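Local coordinates for cellulose biosynthesis protein BcsG (Salmonella typhimurium LT2, PDB 5OLT), which is required for cellulose biosynthesis, as a membrane protein whose extramembrane, zinc-binding domain, the part crystallised here, belongs to the alkaline phosphatase family, at residues Asp89-His94 against Pro309-Gln314; Lys93-Gly98 against Ser316-Ile321; His144-His149 against Leu192-Arg197; Ser186-Asp191 against Leu216-Asp221. One frame throughout, in Å; residues are numbered along the deposited sequence. Where two conformers were deposited one is given.

Contact 1. Residues Asp89-His94 against Pro309-Gln314; sequences DILFKH and PIDINQ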
loop_
_atom_site.group_PDB
_atom_site.type_symbol
_atom_site.label_atom_id
_atom_site.label_comp_id
_atom_site.label_asym_id
_atom_site.label_seq_id
_atom_site.Cartn_x
_atom_site.Cartn_y
_atom_site.Cartn_z
ATOM N N ASP A 89 8.564 5.369 10.999
ATOM C CA ASP A 89 8.414 6.781 11.291
ATOM C C ASP A 89 6.967 7.197 11.242
ATOM O O ASP A 89 6.553 8.053 11.999
ATOM C CB ASP A 89 9.205 7.639 10.314
ATOM C CG ASP A 89 10.691 7.442 10.411
ATOM O OD1 ASP A 89 11.203 7.042 11.502
ATOM O OD2 ASP A 89 11.369 7.734 9.399
ATOM N N ILE A 90 6.185 6.585 10.351
ATOM C CA ILE A 90 4.783 6.910 10.113
ATOM C C ILE A 90 4.038 5.588 10.032
ATOM O O ILE A 90 4.486 4.681 9.304
ATOM C CB ILE A 90 4.633 7.686 8.791
ATOM C CG1 ILE A 90 5.418 8.997 8.809
ATOM C CG2 ILE A 90 3.142 7.903 8.482
ATOM C CD1 ILE A 90 5.564 9.624 7.422
ATOM N N LEU A 91 2.921 5.463 10.720
ATOM C CA LEU A 91 2.161 4.207 10.698
ATOM C C LEU A 91 0.691 4.529 10.523
ATOM O O LEU A 91 0.106 5.271 11.339
ATOM C CB LEU A 91 2.436 3.437 12.009
ATOM C CG LEU A 91 1.801 2.063 12.173
ATOM C CD1 LEU A 91 2.261 1.113 11.070
ATOM C CD2 LEU A 91 2.168 1.506 13.548
ATOM N N PHE A 92 0.093 3.974 9.469
ATOM C CA PHE A 92 -1.343 4.183 9.244
ATOM C C PHE A 92 -2.179 3.158 9.993
ATOM O O PHE A 92 -1.905 1.946 9.927
ATOM C CB PHE A 92 -1.638 4.032 7.742
ATOM C CG PHE A 92 -1.093 5.151 6.890
ATOM C CD1 PHE A 92 0.229 5.124 6.421
ATOM C CD2 PHE A 92 -1.915 6.196 6.493
ATOM C CE1 PHE A 92 0.732 6.141 5.617
ATOM C CE2 PHE A 92 -1.426 7.223 5.675
ATOM C CZ PHE A 92 -0.095 7.204 5.218
ATOM N N LYS A 93 -3.227 3.635 10.662
ATOM C CA LYS A 93 -4.140 2.806 11.437
ATOM C C LYS A 93 -5.466 2.514 10.744
ATOM O O LYS A 93 -6.151 1.599 11.103
ATOM C CB LYS A 93 -4.370 3.424 12.827
ATOM C CG LYS A 93 -3.116 3.546 13.696
ATOM C CD LYS A 93 -2.458 2.186 13.891
ATOM C CE LYS A 93 -1.233 2.253 14.801
ATOM N NZ LYS A 93 -1.626 2.565 16.198
ATOM N N HIS A 94 -5.793 3.306 9.722
ATOM C CA HIS A 94 -7.028 3.122 8.963
ATOM C C HIS A 94 -6.719 3.280 7.485
ATOM O O HIS A 94 -7.366 4.079 6.783
ATOM C CB HIS A 94 -8.140 4.075 9.468
ATOM C CG HIS A 94 -8.582 3.731 10.846
ATOM N ND1 HIS A 94 -9.361 2.620 11.104
ATOM C CD2 HIS A 94 -8.301 4.287 12.043
ATOM C CE1 HIS A 94 -9.569 2.528 12.404
ATOM N NE2 HIS A 94 -8.913 3.510 12.997
ATOM N N PRO A 309 6.366 5.695 16.262
ATOM C CA PRO A 309 5.882 6.188 14.978
ATOM C C PRO A 309 4.780 7.228 15.147
ATOM O O PRO A 309 4.020 7.204 16.116
ATOM C CB PRO A 309 5.247 4.945 14.330
ATOM C CG PRO A 309 5.848 3.790 15.071
ATOM C CD PRO A 309 6.186 4.238 16.431
ATOM N N ILE A 310 4.690 8.125 14.175
ATOM C CA ILE A 310 3.545 9.028 14.086
ATOM C C ILE A 310 2.357 8.245 13.530
ATOM O O ILE A 310 2.441 7.736 12.407
ATOM C CB ILE A 310 3.896 10.217 13.181
ATOM C CG1 ILE A 310 5.079 11.020 13.778
ATOM C CG2 ILE A 310 2.672 11.097 12.981
ATOM C CD1 ILE A 310 5.702 11.926 12.733
ATOM N N ASP A 311 1.287 8.128 14.293
ATOM C CA ASP A 311 0.102 7.431 13.805
ATOM C C ASP A 311 -0.710 8.335 12.907
ATOM O O ASP A 311 -0.955 9.500 13.219
ATOM C CB ASP A 311 -0.790 6.990 14.947
ATOM C CG ASP A 311 -0.207 5.871 15.751
ATOM O OD1 ASP A 311 0.696 5.136 15.272
ATOM O OD2 ASP A 311 -0.660 5.741 16.913
ATOM N N ILE A 312 -1.145 7.781 11.781
ATOM C CA ILE A 312 -2.077 8.487 10.898
ATOM C C ILE A 312 -3.399 7.767 11.134
ATOM O O ILE A 312 -3.574 6.586 10.754
ATOM C CB ILE A 312 -1.687 8.389 9.397
ATOM C CG1 ILE A 312 -0.269 8.883 9.131
ATOM C CG2 ILE A 312 -2.699 9.141 8.523
ATOM C CD1 ILE A 312 0.027 10.304 9.557
ATOM N N ASN A 313 -4.337 8.451 11.768
ATOM C CA ASN A 313 -5.605 7.824 12.148
ATOM C C ASN A 313 -6.752 8.032 11.172
ATOM O O ASN A 313 -7.710 7.255 11.192
ATOM C CB ASN A 313 -6.031 8.310 13.535
ATOM C CG ASN A 313 -5.004 7.954 14.610
ATOM O OD1 ASN A 313 -4.522 8.820 15.348
ATOM N ND2 ASN A 313 -4.702 6.709 14.707
ATOM N N GLN A 314 -6.626 9.024 10.302
ATOM C CA GLN A 314 -7.705 9.348 9.357
ATOM C C GLN A 314 -7.820 8.280 8.271
ATOM O O GLN A 314 -6.813 7.637 7.915
ATOM C CB GLN A 314 -7.443 10.716 8.727
ATOM C CG GLN A 314 -7.355 11.840 9.758
ATOM C CD GLN A 314 -5.939 12.132 10.281
ATOM O OE1 GLN A 314 -4.952 11.394 10.038
ATOM N NE2 GLN A 314 -5.830 13.246 11.004
HETATM O O HOH W 1 -4.846 5.709 8.451
#

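Contact 2. Residues Lys93-Gly98 against Ser316-Ile321; sequences KHFNSG and SSYLAI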
loop_
_atom_site.group_PDB
_atom_site.type_symbol
_atom_site.label_atom_id
_atom_site.label_comp_id
_atom_site.label_asym_id
_atom_site.label_seq_id
_atom_site.Cartn_x
_atom_site.Cartn_y
_atom_site.Cartn_z
ATOM N N LYS A 93 -3.227 3.635 10.662
ATOM C CA LYS A 93 -4.140 2.806 11.437
ATOM C C LYS A 93 -5.466 2.514 10.744
ATOM O O LYS A 93 -6.151 1.599 11.103
ATOM C CB LYS A 93 -4.370 3.424 12.827
ATOM C CG LYS A 93 -3.116 3.546 13.696
ATOM C CD LYS A 93 -2.458 2.186 13.891
ATOM C CE LYS A 93 -1.233 2.253 14.801
ATOM N NZ LYS A 93 -1.626 2.565 16.198
ATOM N N HIS A 94 -5.793 3.306 9.722
ATOM C CA HIS A 94 -7.028 3.122 8.963
ATOM C C HIS A 94 -6.719 3.280 7.485
ATOM O O HIS A 94 -7.366 4.079 6.783
ATOM C CB HIS A 94 -8.140 4.075 9.468
ATOM C CG HIS A 94 -8.582 3.731 10.846
ATOM N ND1 HIS A 94 -9.361 2.620 11.104
ATOM C CD2 HIS A 94 -8.301 4.287 12.043
ATOM C CE1 HIS A 94 -9.569 2.528 12.404
ATOM N NE2 HIS A 94 -8.913 3.510 12.997
ATOM N N PHE A 95 -5.762 2.482 7.002
ATOM C CA PHE A 95 -5.402 2.440 5.584
ATOM C C PHE A 95 -6.213 1.338 4.923
ATOM O O PHE A 95 -6.159 0.191 5.352
ATOM C CB PHE A 95 -3.901 2.125 5.444
ATOM C CG PHE A 95 -3.394 2.291 4.053
ATOM C CD1 PHE A 95 -3.606 1.282 3.067
ATOM C CD2 PHE A 95 -2.736 3.460 3.688
ATOM C CE1 PHE A 95 -3.127 1.454 1.777
ATOM C CE2 PHE A 95 -2.226 3.599 2.415
ATOM C CZ PHE A 95 -2.432 2.620 1.453
ATOM N N ASN A 96 -6.963 1.711 3.881
ATOM C CA ASN A 96 -7.814 0.741 3.190
ATOM C C ASN A 96 -7.169 0.291 1.901
ATOM O O ASN A 96 -6.792 1.092 1.062
ATOM C CB ASN A 96 -9.159 1.395 2.884
ATOM C CG ASN A 96 -10.159 0.395 2.363
ATOM O OD1 ASN A 96 -10.504 -0.551 3.090
ATOM N ND2 ASN A 96 -10.620 0.575 1.118
ATOM N N SER A 97 -7.074 -1.031 1.724
ATOM C CA SER A 97 -6.392 -1.558 0.533
ATOM C C SER A 97 -7.259 -1.533 -0.740
ATOM O O SER A 97 -6.729 -1.712 -1.834
ATOM C CB SER A 97 -5.911 -2.998 0.762
ATOM O OG SER A 97 -7.020 -3.861 0.840
ATOM N N GLY A 98 -8.556 -1.296 -0.593
ATOM C CA GLY A 98 -9.430 -1.110 -1.756
ATOM C C GLY A 98 -9.911 -2.376 -2.440
ATOM O O GLY A 98 -10.685 -2.255 -3.390
ATOM N N SER A 316 -7.438 6.473 5.062
ATOM C CA SER A 316 -6.409 6.733 4.070
ATOM C C SER A 316 -6.353 5.594 3.071
ATOM O O SER A 316 -6.876 4.487 3.316
ATOM C CB SER A 316 -5.047 6.790 4.773
ATOM O OG SER A 316 -5.019 7.832 5.752
ATOM N N SER A 317 -5.691 5.853 1.966
ATOM C CA SER A 317 -5.384 4.779 1.026
ATOM C C SER A 317 -4.175 5.195 0.191
ATOM O O SER A 317 -3.366 6.056 0.640
ATOM C CB SER A 317 -6.632 4.455 0.149
ATOM O OG SER A 317 -6.423 3.227 -0.542
ATOM N N TYR A 318 -4.035 4.614 -1.014
ATOM C CA TYR A 318 -2.807 4.782 -1.805
ATOM C C TYR A 318 -2.451 6.226 -2.108
ATOM O O TYR A 318 -1.253 6.558 -2.207
ATOM C CB TYR A 318 -2.901 3.991 -3.099
ATOM C CG TYR A 318 -3.190 2.534 -2.829
ATOM C CD1 TYR A 318 -2.209 1.702 -2.276
ATOM C CD2 TYR A 318 -4.465 2.000 -3.059
ATOM C CE1 TYR A 318 -2.478 0.362 -1.984
ATOM C CE2 TYR A 318 -4.756 0.671 -2.770
ATOM C CZ TYR A 318 -3.756 -0.157 -2.258
ATOM O OH TYR A 318 -4.034 -1.476 -1.941
ATOM N N LEU A 319 -3.454 7.089 -2.279
ATOM C CA LEU A 319 -3.156 8.477 -2.621
ATOM C C LEU A 319 -2.271 9.126 -1.549
ATOM O O LEU A 319 -1.403 9.955 -1.886
ATOM C CB LEU A 319 -4.443 9.290 -2.843
ATOM C CG LEU A 319 -4.278 10.661 -3.501
ATOM C CD1 LEU A 319 -3.756 10.531 -4.935
ATOM C CD2 LEU A 319 -5.607 11.401 -3.460
ATOM N N ALA A 320 -2.469 8.751 -0.276
ATOM C CA ALA A 320 -1.628 9.303 0.806
ATOM C C ALA A 320 -0.168 8.849 0.695
ATOM O O ALA A 320 0.738 9.619 1.089
ATOM C CB ALA A 320 -2.190 8.934 2.169
ATOM N N ILE A 321 0.067 7.637 0.181
ATOM C CA ILE A 321 1.443 7.175 -0.061
ATOM C C ILE A 321 2.075 8.018 -1.166
ATOM O O ILE A 321 3.182 8.547 -1.014
ATOM C CB ILE A 321 1.494 5.673 -0.423
ATOM C CG1 ILE A 321 0.856 4.812 0.687
ATOM C CG2 ILE A 321 2.915 5.242 -0.817
ATOM C CD1 ILE A 321 1.504 4.912 2.056
#

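Contact 3. Residues His144-His149 against Leu192-Arg197; sequences HLMMDH and LAVLNR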
loop_
_atom_site.group_PDB
_atom_site.type_symbol
_atom_site.label_atom_id
_atom_site.label_comp_id
_atom_site.label_asym_id
_atom_site.label_seq_id
_atom_site.Cartn_x
_atom_site.Cartn_y
_atom_site.Cartn_z
ATOM N N HIS A 144 12.806 -0.510 -10.696
ATOM C CA HIS A 144 13.139 -1.913 -10.470
ATOM C C HIS A 144 11.890 -2.647 -10.030
ATOM O O HIS A 144 11.060 -2.099 -9.288
ATOM C CB HIS A 144 14.228 -2.113 -9.395
ATOM C CG HIS A 144 15.560 -1.506 -9.732
ATOM N ND1 HIS A 144 16.381 -2.018 -10.708
ATOM C CD2 HIS A 144 16.251 -0.491 -9.155
ATOM C CE1 HIS A 144 17.500 -1.316 -10.756
ATOM N NE2 HIS A 144 17.442 -0.374 -9.832
ATOM N N LEU A 145 11.798 -3.892 -10.462
ATOM C CA LEU A 145 10.740 -4.802 -10.039
ATOM C C LEU A 145 11.422 -6.004 -9.424
ATOM O O LEU A 145 12.269 -6.616 -10.045
ATOM C CB LEU A 145 9.948 -5.208 -11.269
ATOM C CG LEU A 145 8.882 -6.274 -11.059
ATOM C CD1 LEU A 145 7.811 -5.778 -10.075
ATOM C CD2 LEU A 145 8.277 -6.641 -12.416
ATOM N N MET A 146 10.973 -6.347 -8.217
ATOM C CA MET A 146 11.557 -7.392 -7.430
ATOM C C MET A 146 10.432 -8.207 -6.841
ATOM O O MET A 146 9.400 -7.632 -6.422
ATOM C CB MET A 146 12.349 -6.707 -6.309
ATOM C CG MET A 146 13.260 -7.604 -5.537
ATOM S SD MET A 146 14.535 -6.592 -4.750
ATOM C CE MET A 146 13.714 -5.944 -3.319
ATOM N N MET A 147 10.617 -9.530 -6.757
ATOM C CA MET A 147 9.611 -10.366 -6.070
ATOM C C MET A 147 10.314 -11.469 -5.315
ATOM O O MET A 147 11.463 -11.842 -5.656
ATOM C CB MET A 147 8.607 -10.988 -7.062
ATOM C CG MET A 147 7.804 -9.961 -7.838
ATOM S SD MET A 147 6.430 -10.664 -8.757
ATOM C CE MET A 147 5.847 -9.169 -9.587
ATOM N N ASP A 148 9.637 -12.027 -4.310
ATOM C CA ASP A 148 10.162 -13.231 -3.672
ATOM C C ASP A 148 9.517 -14.491 -4.269
ATOM O O ASP A 148 9.580 -15.564 -3.687
ATOM C CB ASP A 148 10.058 -13.166 -2.147
ATOM C CG ASP A 148 8.644 -13.119 -1.648
ATOM O OD1 ASP A 148 7.703 -13.337 -2.419
ATOM O OD2 ASP A 148 8.468 -12.851 -0.410
ATOM N N HIS A 149 8.928 -14.349 -5.461
ATOM C CA HIS A 149 8.271 -15.458 -6.133
ATOM C C HIS A 149 8.279 -15.164 -7.623
ATOM O O HIS A 149 8.697 -14.089 -8.044
ATOM C CB HIS A 149 6.836 -15.615 -5.584
ATOM C CG HIS A 149 5.935 -14.452 -5.875
ATOM N ND1 HIS A 149 5.929 -13.255 -5.182
ATOM C CD2 HIS A 149 4.990 -14.333 -6.838
ATOM C CE1 HIS A 149 5.005 -12.457 -5.709
ATOM N NE2 HIS A 149 4.418 -13.097 -6.711
ATOM N N LEU A 192 14.906 -11.735 3.398
ATOM C CA LEU A 192 16.140 -11.042 3.750
ATOM C C LEU A 192 17.162 -11.219 2.645
ATOM O O LEU A 192 17.900 -10.266 2.350
ATOM C CB LEU A 192 16.653 -11.534 5.094
ATOM C CG LEU A 192 17.880 -10.842 5.691
ATOM C CD1 LEU A 192 17.655 -9.326 5.754
ATOM C CD2 LEU A 192 18.201 -11.456 7.058
ATOM N N ALA A 193 17.226 -12.407 2.028
ATOM C CA ALA A 193 18.169 -12.610 0.905
ATOM C C ALA A 193 17.826 -11.729 -0.297
ATOM O O ALA A 193 18.718 -11.135 -0.908
ATOM C CB ALA A 193 18.209 -14.065 0.496
ATOM N N VAL A 194 16.529 -11.614 -0.619
ATOM C CA VAL A 194 16.101 -10.739 -1.707
ATOM C C VAL A 194 16.492 -9.281 -1.392
ATOM O O VAL A 194 17.003 -8.566 -2.261
ATOM C CB VAL A 194 14.568 -10.830 -1.917
ATOM C CG1 VAL A 194 14.099 -9.800 -2.929
ATOM C CG2 VAL A 194 14.161 -12.219 -2.407
ATOM N N LEU A 195 16.263 -8.840 -0.154
ATOM C CA LEU A 195 16.513 -7.445 0.225
ATOM C C LEU A 195 18.020 -7.178 0.253
ATOM O O LEU A 195 18.441 -6.101 -0.140
ATOM C CB LEU A 195 15.877 -7.124 1.585
ATOM C CG LEU A 195 14.359 -6.986 1.495
ATOM C CD1 LEU A 195 13.754 -7.163 2.898
ATOM C CD2 LEU A 195 13.981 -5.616 0.902
ATOM N N ASN A 196 18.806 -8.131 0.738
ATOM C CA ASN A 196 20.263 -7.931 0.760
ATOM C C ASN A 196 20.852 -7.857 -0.650
ATOM O O ASN A 196 21.793 -7.075 -0.894
ATOM C CB ASN A 196 20.936 -9.002 1.583
ATOM C CG ASN A 196 20.908 -8.675 3.065
ATOM O OD1 ASN A 196 20.887 -7.504 3.468
ATOM N ND2 ASN A 196 20.931 -9.708 3.889
ATOM N N ARG A 197 20.297 -8.633 -1.569
ATOM C CA ARG A 197 20.708 -8.569 -2.976
ATOM C C ARG A 197 20.374 -7.193 -3.550
ATOM O O ARG A 197 21.168 -6.567 -4.245
ATOM C CB ARG A 197 20.056 -9.704 -3.779
ATOM C CG ARG A 197 20.322 -9.570 -5.282
ATOM C CD ARG A 197 19.877 -10.802 -6.041
ATOM N NE ARG A 197 20.705 -11.971 -5.700
ATOM C CZ ARG A 197 20.601 -13.169 -6.268
ATOM N NH1 ARG A 197 19.716 -13.391 -7.235
ATOM N NH2 ARG A 197 21.424 -14.150 -5.878
#

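Contact 4. Residues Ser186-Asp191 against Leu216-Asp221; sequences SPVYDD and LLPLHD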
loop_
_atom_site.group_PDB
_atom_site.type_symbol
_atom_site.label_atom_id
_atom_site.label_comp_id
_atom_site.label_asym_id
_atom_site.label_seq_id
_atom_site.Cartn_x
_atom_site.Cartn_y
_atom_site.Cartn_z
ATOM N N SER A 186 5.780 -23.576 -6.575
ATOM C CA SER A 186 6.947 -22.811 -6.922
ATOM C C SER A 186 7.565 -22.164 -5.667
ATOM O O SER A 186 6.948 -22.121 -4.595
ATOM C CB SER A 186 6.641 -21.769 -8.002
ATOM O OG SER A 186 5.729 -20.833 -7.506
ATOM N N PRO A 187 8.804 -21.697 -5.791
ATOM C CA PRO A 187 9.479 -21.221 -4.594
ATOM C C PRO A 187 9.015 -19.861 -4.117
ATOM O O PRO A 187 8.653 -18.981 -4.917
ATOM C CB PRO A 187 10.950 -21.103 -5.028
ATOM C CG PRO A 187 11.084 -21.916 -6.243
ATOM C CD PRO A 187 9.741 -21.860 -6.922
ATOM N N VAL A 188 9.036 -19.697 -2.801
ATOM C CA VAL A 188 9.012 -18.351 -2.211
ATOM C C VAL A 188 10.401 -18.151 -1.616
ATOM O O VAL A 188 10.812 -18.905 -0.696
ATOM C CB VAL A 188 7.918 -18.205 -1.143
ATOM C CG1 VAL A 188 7.909 -16.744 -0.672
ATOM C CG2 VAL A 188 6.565 -18.605 -1.723
ATOM N N TYR A 189 11.157 -17.213 -2.178
ATOM C CA TYR A 189 12.523 -17.006 -1.749
ATOM C C TYR A 189 12.585 -16.285 -0.405
ATOM O O TYR A 189 11.665 -15.519 -0.057
ATOM C CB TYR A 189 13.275 -16.184 -2.798
ATOM C CG TYR A 189 13.290 -16.905 -4.108
ATOM C CD1 TYR A 189 14.015 -18.093 -4.240
ATOM C CD2 TYR A 189 12.567 -16.420 -5.206
ATOM C CE1 TYR A 189 14.000 -18.809 -5.434
ATOM C CE2 TYR A 189 12.558 -17.134 -6.421
ATOM C CZ TYR A 189 13.283 -18.312 -6.515
ATOM O OH TYR A 189 13.284 -18.982 -7.726
ATOM N N ASP A 190 13.692 -16.468 0.309
ATOM C CA ASP A 190 13.880 -15.783 1.566
ATOM C C ASP A 190 13.909 -14.272 1.356
ATOM O O ASP A 190 14.699 -13.747 0.533
ATOM C CB ASP A 190 15.197 -16.197 2.207
ATOM C CG ASP A 190 15.344 -15.607 3.558
ATOM O OD1 ASP A 190 14.697 -16.113 4.505
ATOM O OD2 ASP A 190 16.064 -14.609 3.671
ATOM N N ASP A 191 13.125 -13.560 2.159
ATOM C CA ASP A 191 12.992 -12.114 1.926
ATOM C C ASP A 191 14.224 -11.324 2.311
ATOM O O ASP A 191 14.558 -10.331 1.646
ATOM C CB ASP A 191 11.770 -11.573 2.637
ATOM C CG ASP A 191 10.510 -12.097 1.993
ATOM O OD1 ASP A 191 10.426 -11.933 0.726
ATOM O OD2 ASP A 191 9.667 -12.742 2.691
ATOM N N LEU A 216 5.758 -9.518 -2.129
ATOM C CA LEU A 216 6.089 -10.619 -1.217
ATOM C C LEU A 216 4.903 -11.527 -0.960
ATOM O O LEU A 216 3.860 -11.059 -0.517
ATOM C CB LEU A 216 6.528 -10.075 0.177
ATOM C CG LEU A 216 7.790 -9.263 0.227
ATOM C CD1 LEU A 216 7.529 -7.862 -0.289
ATOM C CD2 LEU A 216 8.305 -9.202 1.658
ATOM N N LEU A 217 5.114 -12.821 -1.149
ATOM C CA LEU A 217 4.082 -13.839 -1.025
ATOM C C LEU A 217 4.127 -14.797 0.205
ATOM O O LEU A 217 3.290 -15.698 0.269
ATOM C CB LEU A 217 4.216 -14.728 -2.309
ATOM C CG LEU A 217 2.972 -15.434 -2.802
ATOM C CD1 LEU A 217 1.925 -14.405 -3.238
ATOM C CD2 LEU A 217 3.319 -16.370 -3.957
ATOM N N PRO A 218 5.054 -14.628 1.187
ATOM C CA PRO A 218 5.146 -15.732 2.159
ATOM C C PRO A 218 3.896 -15.966 3.004
ATOM O O PRO A 218 3.700 -17.087 3.484
ATOM C CB PRO A 218 6.327 -15.324 3.036
ATOM C CG PRO A 218 6.314 -13.838 2.993
ATOM C CD PRO A 218 5.969 -13.524 1.548
ATOM N N LEU A 219 3.068 -14.932 3.192
ATOM C CA LEU A 219 1.901 -15.072 4.065
ATOM C C LEU A 219 0.693 -15.622 3.317
ATOM O O LEU A 219 -0.344 -15.838 3.921
ATOM C CB LEU A 219 1.562 -13.729 4.723
ATOM C CG LEU A 219 2.742 -13.113 5.471
ATOM C CD1 LEU A 219 2.242 -11.834 6.154
ATOM C CD2 LEU A 219 3.417 -14.059 6.470
ATOM N N HIS A 220 0.816 -15.871 2.000
ATOM C CA HIS A 220 -0.323 -16.435 1.268
ATOM C C HIS A 220 -0.696 -17.819 1.788
ATOM O O HIS A 220 0.160 -18.610 2.151
ATOM C CB HIS A 220 0.009 -16.522 -0.214
ATOM C CG HIS A 220 -1.190 -16.794 -1.098
ATOM N ND1 HIS A 220 -1.863 -18.012 -1.129
ATOM C CD2 HIS A 220 -1.825 -16.001 -1.983
ATOM C CE1 HIS A 220 -2.829 -17.957 -2.027
ATOM N NE2 HIS A 220 -2.821 -16.749 -2.567
ATOM N N ASP A 221 -2.000 -18.107 1.820
ATOM C CA ASP A 221 -2.481 -19.422 2.225
ATOM C C ASP A 221 -1.819 -20.549 1.389
ATOM O O ASP A 221 -1.513 -20.376 0.202
ATOM C CB ASP A 221 -4.010 -19.480 2.095
ATOM C CG ASP A 221 -4.630 -20.525 3.010
ATOM O OD1 ASP A 221 -3.896 -21.206 3.806
ATOM O OD2 ASP A 221 -5.870 -20.655 2.923
#

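Contact 1. Residues Asp89-His94 against Pro309-Gln314
Ile312 fills the space between Ile90 and Phe92 on one face of this strand pair. Its CG1 sits over the Phe92 ring, 4.1 Å from the ring centroid and displaced toward the rim, a CH-pi contact. The same CG1 touches Ile90 CG2 at 3.6 Å. Phe92 and Ile312 run alongside each other off the same face, with Phe92 CD2 3.6 Å from Ile312 CB. Beyond them, Leu324 and Ala320 of helix 318-328 cover this face.

On the other face stand Leu91 and Asp311. Leu91 CB meets Pro309 CB at 3.9 Å. Lys93, at the corner after the strand, is bent at chi2 (-57°) and again at chi4 (68°), which carries NZ back to Asp311, where it forms a weak, long salt bridge to OD2 of 3.4 Å. Lys93 CG runs alongside the Asn313 amide, and Asn313 O lies at the edge of the His94 ring.

Four nearly straight backbone bonds hold the strands, from Ile310 N to Asp89 O through to Lys93 N to Ile312 O at 3.0 Å. Past the last of them a water takes over, accepting from His94 N and donating to both Ile312 O and Gln314 O. Asp89 and Ile90 form a classic beta bulge against Val296. The whole is a parallel pair at the margin of a mixed sheet, strand 310-312 being outermost, as suits the alpha/beta fold of the alkaline phosphatase family.

Contact 2. Residues Lys93-Gly98 against Ser316-Ile321
The Phe95 ring has Ser317 CA over one face, a CH-pi contact 3.8 Å from the ring centroid, with Ser316 O above the same face nearer the rim. At its edge stands Tyr318: the two rings make a T-shaped pair with centroids 5.5 Å apart and planes at 84°, the edge of Phe95 aimed at the face of Tyr318. Phe95 gets there because its CG is anti to the backbone N (chi1 -170°), which swings the ring toward the first turn of the helix. In one of its two conformers, Ile321 packs CG1 on Phe95 CE2 at 3.7 Å.

The Tyr318 ring is held at its far end as well. Its hydroxyl gives a hydrogen bond of 2.7 Å to Ser97 O, in the carbonyl plane and on a lone pair, so the ring is braced between backbone and Phe95. One residue earlier, Ser317 OG donates to Asn96 O at 2.7 Å, arriving nearly along the C=O axis.

Backbone bonds complete the grip: Ser316 N to His94 O at 2.9 Å and Asn96 N to Ser316 O at 2.8 Å, which together make a single bridge centred on Phe95 and Ser316. Phe92 also meets Phe95 edge-to-face, extending the aromatic cluster, and Val264 packs on both Phe95 and Tyr318. This is a strand end bonded to the entry of a helix, 318-328, that packs on the sheet in an alpha/beta fold.

Contact 3. Residues His144-His149 against Leu192-Arg197
Met146 reaches from strand 142-147 to Val194 on helix 191-203. Its CB points toward the helix, and with CG anti to the backbone N (chi1 -168°) the chain runs straight out from the strand. CG comes first, 3.5 Å from Val194 CG1. SD follows at 3.7 Å from the same methyl. There the chain bends, chi3 being 80°, and CE turns aside, 3.9 Å from Val194 CG1 and 4.2 Å from Leu195 CD2. The two side chains overlap flank to flank, Met146 heading for the helix and Val194 for the strand. Met146 was modelled in two conformers, and this describes one.

Strand and helix run nearly antiparallel, at 159°, with axes 9.7 Å apart: the helix lies over the edge strand and leads into strand 210-216, its parallel neighbour, so it is part of a beta-alpha-beta crossover. Leu195 also packs on Leu245 and Phe248 of helix 234-255.

The other methyl of Val194, CG2, rests near the strand's exit, 4.2 Å from Asp148 CB. Asp148 OD1 accepts a bond from His149 ND1, lying in the plane of the imidazole 3.3 Å away, and another from Leu217 N, which probably helps to set the carboxylate's rotation.

Contact 4. Residues Ser186-Asp191 against Leu216-Asp221
Val188 and Pro218 make the apolar part of this contact. With CG1 anti to the backbone N (chi1 -176°), Val188 reaches over the start of the turn, CG1 lying 4.0 Å from Pro218 N and 4.3 Å from Pro218 CB. Leu180 of the partner strand 178-181 touches both residues.

Next come carboxylate-to-carbon contacts. Asp191, in the first turn of helix 191-203, crosses Leu216 with OD1 3.6 Å from CD2, while its OD2 meets Pro218 CG at 3.5 Å.

Hydrogen bonds shape each segment separately. Leu217 to His220 is a type I beta turn closed by His220 N to Leu217 O at 3.0 Å. The His220 ring donates from ND1 to Asp221 O at 2.7 Å, in plane and on a lone pair; that bond helps orient the ring, which also stacks on Phe183. In the other segment, Asp190 occupies the N-cap of the helix, its OD2 taking Ala193 N.

Charge is the remaining kind. The buried Asp191 carboxylate, walled by Leu216 and Pro218, lies close to that of Asp148, which has donors in Leu217 N and His149 ND1. The approach of the two carboxylates is so short as to be doubtful; if real, it would be consistent with a shared proton.

How the contacts relate
Going from the N terminus, strand 90-96 starts both long loops: contact 1 closes one at strand 310-312, and contact 2 closes the other a few residues later, where helix 318-328 begins. They share Lys93 and His94 and touch through Phe92, whose ring meets Ala320 and Ile321. Both other contacts are nested inside these loops. Contact 3 ties edge strand 142-147 to helix 191-203; contact 4 joins the segment just before that helix to the turn after strand 210-216. Their segments alternate along the chain, so they cross, and they meet at Asp148, whose backbone O probably bonds Tyr189 N. Contacts 1 and 3 lie at the two margins of one sheet, with centres about 26 Å apart.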